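Local coordinates for protein endo-b-1,4-glucanase (Nasutitermes takasagoensis, PDB 1KS8) that probably hydrolyses internal beta-1,4-glucosidic linkages in cellulose, lichenin and cereal beta-glucans, as a termite family 9 endoglucanase, at residues A[285-296]-A[327-337]. Sequence-based numbering, arbitrary orientation.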
ATOM      1  N   ILE A 285     -14.233 -12.426 -12.377  1.00 12.00           N
ATOM      2  CA  ILE A 285     -14.587 -12.129 -13.759  1.00 12.78           C
ATOM      3  C   ILE A 285     -16.017 -12.513 -14.118  1.00 13.33           C
ATOM      4  O   ILE A 285     -16.754 -11.725 -14.716  1.00 13.40           O
ATOM      5  CB  ILE A 285     -13.626 -12.849 -14.736  1.00 12.80           C
ATOM      6  CG1 ILE A 285     -12.207 -12.309 -14.545  1.00 13.86           C
ATOM      7  CG2 ILE A 285     -14.095 -12.664 -16.176  1.00 11.87           C
ATOM      8  CD1 ILE A 285     -11.166 -12.953 -15.436  1.00 15.09           C
ATOM      9  N   ASN A 286     -16.412 -13.717 -13.728  1.00 13.70           N
ATOM     10  CA  ASN A 286     -17.735 -14.234 -14.055  1.00 13.93           C
ATOM     11  C   ASN A 286     -18.892 -13.884 -13.130  1.00 14.26           C
ATOM     12  O   ASN A 286     -20.014 -13.693 -13.602  1.00 15.27           O
ATOM     13  CB  ASN A 286     -17.668 -15.765 -14.170  1.00 16.15           C
ATOM     14  CG  ASN A 286     -16.767 -16.235 -15.293  1.00 17.47           C
ATOM     15  OD1 ASN A 286     -16.221 -17.339 -15.241  1.00 22.03           O
ATOM     16  ND2 ASN A 286     -16.620 -15.413 -16.322  1.00 18.25           N
ATOM     17  N   ASN A 287     -18.639 -13.782 -11.827  1.00 13.35           N
ATOM     18  CA  ASN A 287     -19.737 -13.546 -10.898  1.00 14.50           C
ATOM     19  C   ASN A 287     -19.737 -12.370  -9.923  1.00 13.49           C
ATOM     20  O   ASN A 287     -20.809 -11.889  -9.554  1.00 14.20           O
ATOM     21  CB  ASN A 287     -19.982 -14.834 -10.110  1.00 15.27           C
ATOM     22  CG  ASN A 287     -20.240 -16.027 -11.017  1.00 17.20           C
ATOM     23  OD1 ASN A 287     -19.455 -16.975 -11.059  1.00 19.50           O
ATOM     24  ND2 ASN A 287     -21.340 -15.977 -11.755  1.00 16.16           N
ATOM     25  N   GLN A 288     -18.569 -11.913  -9.481  1.00 12.62           N
ATOM     26  CA  GLN A 288     -18.523 -10.791  -8.538  1.00 11.80           C
ATOM     27  C   GLN A 288     -19.369  -9.619  -9.030  1.00 11.35           C
ATOM     28  O   GLN A 288     -19.370  -9.298 -10.221  1.00 11.62           O
ATOM     29  CB  GLN A 288     -17.079 -10.324  -8.329  1.00 11.97           C
ATOM     30  CG  GLN A 288     -16.955  -9.030  -7.517  1.00 11.37           C
ATOM     31  CD  GLN A 288     -17.364  -9.194  -6.060  1.00 13.40           C
ATOM     32  OE1 GLN A 288     -17.961  -8.293  -5.466  1.00 15.15           O
ATOM     33  NE2 GLN A 288     -17.031 -10.338  -5.475  1.00 11.72           N
ATOM     34  N   GLN A 289     -20.088  -8.983  -8.109  1.00 11.34           N
ATOM     35  CA  GLN A 289     -20.926  -7.847  -8.458  1.00 12.29           C
ATOM     36  C   GLN A 289     -20.103  -6.781  -9.165  1.00 12.16           C
ATOM     37  O   GLN A 289     -18.970  -6.493  -8.774  1.00 12.00           O
ATOM     38  CB  GLN A 289     -21.570  -7.239  -7.210  1.00 12.73           C
ATOM     39  CG  GLN A 289     -22.376  -5.979  -7.507  1.00 14.72           C
ATOM     40  CD  GLN A 289     -23.088  -5.425  -6.291  1.00 16.98           C
ATOM     41  OE1 GLN A 289     -23.520  -4.269  -6.285  1.00 19.54           O
ATOM     42  NE2 GLN A 289     -23.229  -6.248  -5.259  1.00 18.39           N
ATOM     43  N   LYS A 290     -20.683  -6.202 -10.209  1.00 12.21           N
ATOM     44  CA  LYS A 290     -20.019  -5.160 -10.977  1.00 12.97           C
ATOM     45  C   LYS A 290     -20.991  -4.014 -11.196  1.00 12.37           C
ATOM     46  O   LYS A 290     -22.204  -4.200 -11.117  1.00 13.08           O
ATOM     47  CB  LYS A 290     -19.573  -5.711 -12.332  1.00 13.82           C
ATOM     48  CG  LYS A 290     -18.609  -6.880 -12.232  1.00 14.77           C
ATOM     49  CD  LYS A 290     -18.343  -7.508 -13.587  1.00 15.16           C
ATOM     50  CE  LYS A 290     -17.392  -8.690 -13.459  1.00 13.45           C
ATOM     51  NZ  LYS A 290     -17.968  -9.784 -12.621  1.00 11.86           N
ATOM     52  N   THR A 291     -20.460  -2.823 -11.448  1.00 11.18           N
ATOM     53  CA  THR A 291     -21.314  -1.678 -11.722  1.00 11.25           C
ATOM     54  C   THR A 291     -21.786  -1.884 -13.159  1.00 11.48           C
ATOM     55  O   THR A 291     -21.214  -2.691 -13.894  1.00 12.55           O
ATOM     56  CB  THR A 291     -20.532  -0.352 -11.648  1.00  9.96           C
ATOM     57  OG1 THR A 291     -19.574  -0.303 -12.714  1.00 11.38           O
ATOM     58  CG2 THR A 291     -19.817  -0.228 -10.304  1.00 11.64           C
ATOM     59  N   PRO A 292     -22.839  -1.169 -13.581  1.00 11.59           N
ATOM     60  CA  PRO A 292     -23.326  -1.333 -14.953  1.00 12.79           C
ATOM     61  C   PRO A 292     -22.237  -1.089 -15.999  1.00 13.15           C
ATOM     62  O   PRO A 292     -22.249  -1.692 -17.073  1.00 14.80           O
ATOM     63  CB  PRO A 292     -24.453  -0.306 -15.037  1.00 12.67           C
ATOM     64  CG  PRO A 292     -25.007  -0.324 -13.646  1.00 12.67           C
ATOM     65  CD  PRO A 292     -23.745  -0.308 -12.800  1.00 11.76           C
ATOM     66  N   LYS A 293     -21.292  -0.207 -15.681  1.00 12.54           N
ATOM     67  CA  LYS A 293     -20.215   0.104 -16.611  1.00 13.09           C
ATOM     68  C   LYS A 293     -19.016  -0.842 -16.544  1.00 13.19           C
ATOM     69  O   LYS A 293     -18.005  -0.617 -17.209  1.00 14.80           O
ATOM     70  CB  LYS A 293     -19.775   1.561 -16.432  1.00 13.45           C
ATOM     71  CG  LYS A 293     -20.854   2.544 -16.885  1.00 14.71           C
ATOM     72  CD  LYS A 293     -20.414   3.994 -16.790  1.00 14.98           C
ATOM     73  CE  LYS A 293     -21.506   4.914 -17.318  1.00 16.35           C
ATOM     74  NZ  LYS A 293     -21.130   6.354 -17.251  1.00 16.70           N
ATOM     75  N   GLY A 294     -19.124  -1.894 -15.736  1.00 13.15           N
ATOM     76  CA  GLY A 294     -18.055  -2.878 -15.673  1.00 11.83           C
ATOM     77  C   GLY A 294     -17.049  -2.891 -14.541  1.00 10.92           C
ATOM     78  O   GLY A 294     -16.175  -3.757 -14.520  1.00 11.16           O
ATOM     79  N   LEU A 295     -17.147  -1.957 -13.603  1.00 10.45           N
ATOM     80  CA  LEU A 295     -16.202  -1.931 -12.495  1.00 10.28           C
ATOM     81  C   LEU A 295     -16.543  -2.976 -11.437  1.00 10.14           C
ATOM     82  O   LEU A 295     -17.694  -3.091 -11.022  1.00 10.08           O
ATOM     83  CB  LEU A 295     -16.191  -0.546 -11.837  1.00 10.31           C
ATOM     84  CG  LEU A 295     -15.306  -0.397 -10.594  1.00 10.29           C
ATOM     85  CD1 LEU A 295     -13.844  -0.402 -11.012  1.00 11.87           C
ATOM     86  CD2 LEU A 295     -15.645   0.898  -9.863  1.00 11.89           C
ATOM     87  N   LEU A 296     -15.547  -3.747 -11.011  1.00  9.50           N
ATOM     88  CA  LEU A 296     -15.768  -4.732  -9.956  1.00  9.23           C
ATOM     89  C   LEU A 296     -16.186  -3.945  -8.719  1.00  9.49           C
ATOM     90  O   LEU A 296     -15.502  -2.999  -8.332  1.00  8.51           O
ATOM     91  CB  LEU A 296     -14.473  -5.488  -9.642  1.00  9.31           C
ATOM     92  CG  LEU A 296     -14.012  -6.570 -10.619  1.00  9.39           C
ATOM     93  CD1 LEU A 296     -12.591  -6.991 -10.278  1.00 10.47           C
ATOM     94  CD2 LEU A 296     -14.956  -7.762 -10.543  1.00 11.00           C
ATOM     95  N   TYR A 327      -7.004 -12.924 -18.488  1.00 12.54           N
ATOM     96  CA  TYR A 327      -6.753 -12.328 -17.179  1.00 11.67           C
ATOM     97  C   TYR A 327      -6.133 -10.940 -17.321  1.00 11.79           C
ATOM     98  O   TYR A 327      -6.521 -10.000 -16.625  1.00 10.85           O
ATOM     99  CB  TYR A 327      -5.829 -13.231 -16.357  1.00 11.89           C
ATOM    100  CG  TYR A 327      -6.514 -14.426 -15.720  1.00 12.72           C
ATOM    101  CD1 TYR A 327      -7.813 -14.798 -16.078  1.00 12.93           C
ATOM    102  CD2 TYR A 327      -5.853 -15.190 -14.761  1.00 12.97           C
ATOM    103  CE1 TYR A 327      -8.435 -15.903 -15.491  1.00 13.51           C
ATOM    104  CE2 TYR A 327      -6.462 -16.292 -14.171  1.00 13.80           C
ATOM    105  CZ  TYR A 327      -7.748 -16.643 -14.538  1.00 13.59           C
ATOM    106  OH  TYR A 327      -8.341 -17.736 -13.947  1.00 14.46           O
ATOM    107  N   ARG A 328      -5.167 -10.813 -18.224  1.00 11.07           N
ATOM    108  CA  ARG A 328      -4.512  -9.532 -18.457  1.00 11.00           C
ATOM    109  C   ARG A 328      -5.498  -8.525 -19.032  1.00 11.22           C
ATOM    110  O   ARG A 328      -5.496  -7.352 -18.653  1.00 10.46           O
ATOM    111  CB  ARG A 328      -3.329  -9.717 -19.410  1.00 11.30           C
ATOM    112  CG  ARG A 328      -2.140 -10.391 -18.752  1.00 10.88           C
ATOM    113  CD  ARG A 328      -1.109 -10.864 -19.763  1.00 10.95           C
ATOM    114  NE  ARG A 328       0.074 -11.386 -19.087  1.00 11.87           N
ATOM    115  CZ  ARG A 328       1.010 -12.134 -19.665  1.00 13.30           C
ATOM    116  NH1 ARG A 328       0.911 -12.465 -20.945  1.00 14.81           N
ATOM    117  NH2 ARG A 328       2.054 -12.545 -18.954  1.00 14.50           N
ATOM    118  N   GLN A 329      -6.346  -8.984 -19.946  1.00 11.85           N
ATOM    119  CA  GLN A 329      -7.341  -8.114 -20.558  1.00 13.33           C
ATOM    120  C   GLN A 329      -8.325  -7.613 -19.504  1.00 11.87           C
ATOM    121  O   GLN A 329      -8.635  -6.421 -19.453  1.00 11.98           O
ATOM    122  CB  GLN A 329      -8.104  -8.866 -21.650  1.00 15.56           C
ATOM    123  CG  GLN A 329      -9.200  -8.048 -22.328  1.00 21.96           C
ATOM    124  CD  GLN A 329      -8.658  -7.000 -23.285  1.00 24.99           C
ATOM    125  OE1 GLN A 329      -9.415  -6.201 -23.838  1.00 29.45           O
ATOM    126  NE2 GLN A 329      -7.347  -7.002 -23.493  1.00 27.62           N
ATOM    127  N   PHE A 330      -8.812  -8.515 -18.656  1.00 11.02           N
ATOM    128  CA  PHE A 330      -9.766  -8.101 -17.638  1.00 11.11           C
ATOM    129  C   PHE A 330      -9.121  -7.127 -16.663  1.00 10.01           C
ATOM    130  O   PHE A 330      -9.734  -6.134 -16.272  1.00  9.49           O
ATOM    131  CB  PHE A 330     -10.321  -9.297 -16.862  1.00 10.83           C
ATOM    132  CG  PHE A 330     -11.550  -8.960 -16.066  1.00 12.01           C
ATOM    133  CD1 PHE A 330     -12.818  -9.132 -16.614  1.00 12.14           C
ATOM    134  CD2 PHE A 330     -11.439  -8.389 -14.804  1.00 11.75           C
ATOM    135  CE1 PHE A 330     -13.958  -8.734 -15.915  1.00 12.89           C
ATOM    136  CE2 PHE A 330     -12.570  -7.987 -14.099  1.00 13.47           C
ATOM    137  CZ  PHE A 330     -13.833  -8.159 -14.657  1.00 12.76           C
ATOM    138  N   ALA A 331      -7.890  -7.416 -16.258  1.00  9.90           N
ATOM    139  CA  ALA A 331      -7.179  -6.533 -15.343  1.00  9.85           C
ATOM    140  C   ALA A 331      -7.107  -5.139 -15.957  1.00  9.85           C
ATOM    141  O   ALA A 331      -7.315  -4.138 -15.274  1.00 10.15           O
ATOM    142  CB  ALA A 331      -5.780  -7.062 -15.086  1.00  9.00           C
ATOM    143  N   GLN A 332      -6.821  -5.079 -17.256  1.00  9.05           N
ATOM    144  CA  GLN A 332      -6.726  -3.801 -17.949  1.00  9.44           C
ATOM    145  C   GLN A 332      -8.051  -3.036 -17.931  1.00  9.14           C
ATOM    146  O   GLN A 332      -8.057  -1.809 -17.829  1.00  9.39           O
ATOM    147  CB  GLN A 332      -6.267  -4.005 -19.399  1.00 11.45           C
ATOM    148  CG  GLN A 332      -5.947  -2.699 -20.118  1.00 12.82           C
ATOM    149  CD  GLN A 332      -5.620  -2.885 -21.591  1.00 15.75           C
ATOM    150  OE1 GLN A 332      -5.152  -1.957 -22.252  1.00 18.23           O
ATOM    151  NE2 GLN A 332      -5.874  -4.078 -22.114  1.00 16.00           N
ATOM    152  N   THR A 333      -9.177  -3.741 -18.030  1.00  8.46           N
ATOM    153  CA  THR A 333     -10.458  -3.039 -18.018  1.00  9.61           C
ATOM    154  C   THR A 333     -10.687  -2.337 -16.682  1.00  9.37           C
ATOM    155  O   THR A 333     -11.301  -1.273 -16.632  1.00 10.08           O
ATOM    156  CB  THR A 333     -11.663  -3.978 -18.281  1.00 10.33           C
ATOM    157  OG1 THR A 333     -11.807  -4.904 -17.197  1.00 10.97           O
ATOM    158  CG2 THR A 333     -11.478  -4.735 -19.588  1.00 10.90           C
ATOM    159  N   GLN A 334     -10.195  -2.931 -15.599  1.00  9.16           N
ATOM    160  CA  GLN A 334     -10.376  -2.335 -14.282  1.00  9.77           C
ATOM    161  C   GLN A 334      -9.507  -1.097 -14.131  1.00  9.88           C
ATOM    162  O   GLN A 334      -9.967  -0.061 -13.647  1.00  9.73           O
ATOM    163  CB  GLN A 334     -10.060  -3.365 -13.196  1.00  9.65           C
ATOM    164  CG  GLN A 334     -10.969  -4.583 -13.273  1.00 11.53           C
ATOM    165  CD  GLN A 334     -12.440  -4.209 -13.190  1.00 10.19           C
ATOM    166  OE1 GLN A 334     -12.918  -3.764 -12.151  1.00 10.03           O
ATOM    167  NE2 GLN A 334     -13.160  -4.380 -14.294  1.00 12.28           N
ATOM    168  N   ILE A 335      -8.250  -1.199 -14.549  1.00  9.20           N
ATOM    169  CA  ILE A 335      -7.357  -0.054 -14.479  1.00  9.57           C
ATOM    170  C   ILE A 335      -7.902   1.032 -15.409  1.00  9.30           C
ATOM    171  O   ILE A 335      -7.943   2.207 -15.048  1.00  8.85           O
ATOM    172  CB  ILE A 335      -5.922  -0.440 -14.904  1.00  9.76           C
ATOM    173  CG1 ILE A 335      -5.360  -1.493 -13.940  1.00 11.53           C
ATOM    174  CG2 ILE A 335      -5.030   0.795 -14.937  1.00 10.58           C
ATOM    175  CD1 ILE A 335      -5.350  -1.069 -12.476  1.00 19.39           C
ATOM    176  N   ASP A 336      -8.344   0.634 -16.600  1.00  9.24           N
ATOM    177  CA  ASP A 336      -8.885   1.596 -17.553  1.00  8.37           C
ATOM    178  C   ASP A 336     -10.142   2.291 -17.037  1.00  9.07           C
ATOM    179  O   ASP A 336     -10.410   3.438 -17.400  1.00  8.69           O
ATOM    180  CB  ASP A 336      -9.163   0.922 -18.898  1.00  9.18           C
ATOM    181  CG  ASP A 336      -7.891   0.631 -19.672  1.00 10.17           C
ATOM    182  OD1 ASP A 336      -6.808   1.060 -19.218  1.00 10.98           O
ATOM    183  OD2 ASP A 336      -7.969  -0.020 -20.736  1.00 11.43           O
ATOM    184  N   TYR A 337     -10.922   1.608 -16.205  1.00  8.97           N
ATOM    185  CA  TYR A 337     -12.105   2.248 -15.654  1.00  8.93           C
ATOM    186  C   TYR A 337     -11.621   3.384 -14.756  1.00  8.82           C
ATOM    187  O   TYR A 337     -12.132   4.501 -14.825  1.00  9.72           O
ATOM    188  CB  TYR A 337     -12.955   1.260 -14.846  1.00  8.98           C
ATOM    189  CG  TYR A 337     -14.202   1.893 -14.264  1.00  9.01           C
ATOM    190  CD1 TYR A 337     -14.123   2.763 -13.176  1.00  9.01           C
ATOM    191  CD2 TYR A 337     -15.458   1.654 -14.827  1.00  9.38           C
ATOM    192  CE1 TYR A 337     -15.259   3.380 -12.662  1.00  8.89           C
ATOM    193  CE2 TYR A 337     -16.602   2.268 -14.321  1.00  9.08           C
ATOM    194  CZ  TYR A 337     -16.495   3.130 -13.239  1.00  9.90           C
ATOM    195  OH  TYR A 337     -17.615   3.752 -12.736  1.00 11.29           O
TER
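Q334 of helix 324-341 reaches across to the backbone of G294 and L296 and joins the helix to the loop after helix 271-286. Its CB starts off to one side, not at the loop. The chain then bends at chi2 (-57°), which brings the amide over to G294 and L296. CG comes near L296 CD1. CD lies against L296 CG. Q334 OE1 accepts from L296 N at 2.9 Å in a nearly straight bond, and L296 CG also packs on this oxygen. Q334 NE2 donates to G294 O at 3.1 Å, again almost straight, with the acceptor in the amide plane. A second bond runs from Q334 NE2 to T333 OG1, 3.2 Å away. Three bonds grip the amide, fix its rotation and leave little doubt which end is oxygen. A leucine here would probably leave G294 O and L296 N without these partners and let the loop shift against the helix.

Two aromatic rings flank this amide along the helix. Y337 takes L295 CB over the centre of one face, 3.7 Å from the centroid, a CH-pi contact. K293 CB meets its edge. The hydroxyl of Y337 and T291 OG1 both bond D399. F330 receives I285 CG1 on one face, 3.9 Å from the ring centroid, and T333 OG1 lies over the other. L296 CD1 and K290 CE sit at its edge. K290 NZ hydrogen-bonds Q288 O, in the carbonyl plane, and I285 O from above its plane, and also L284 O. I285 CD1 also touches Y327 CD1 at 3.9 Å.

The contact is peripheral packing in the (alpha/alpha)6 barrel, away from the annotated sites. The connection leaving helix 271-286 lies along helix 324-341. Helix 303-319 touches L295, F330 and Q334, while I335 packs on helix 415-430.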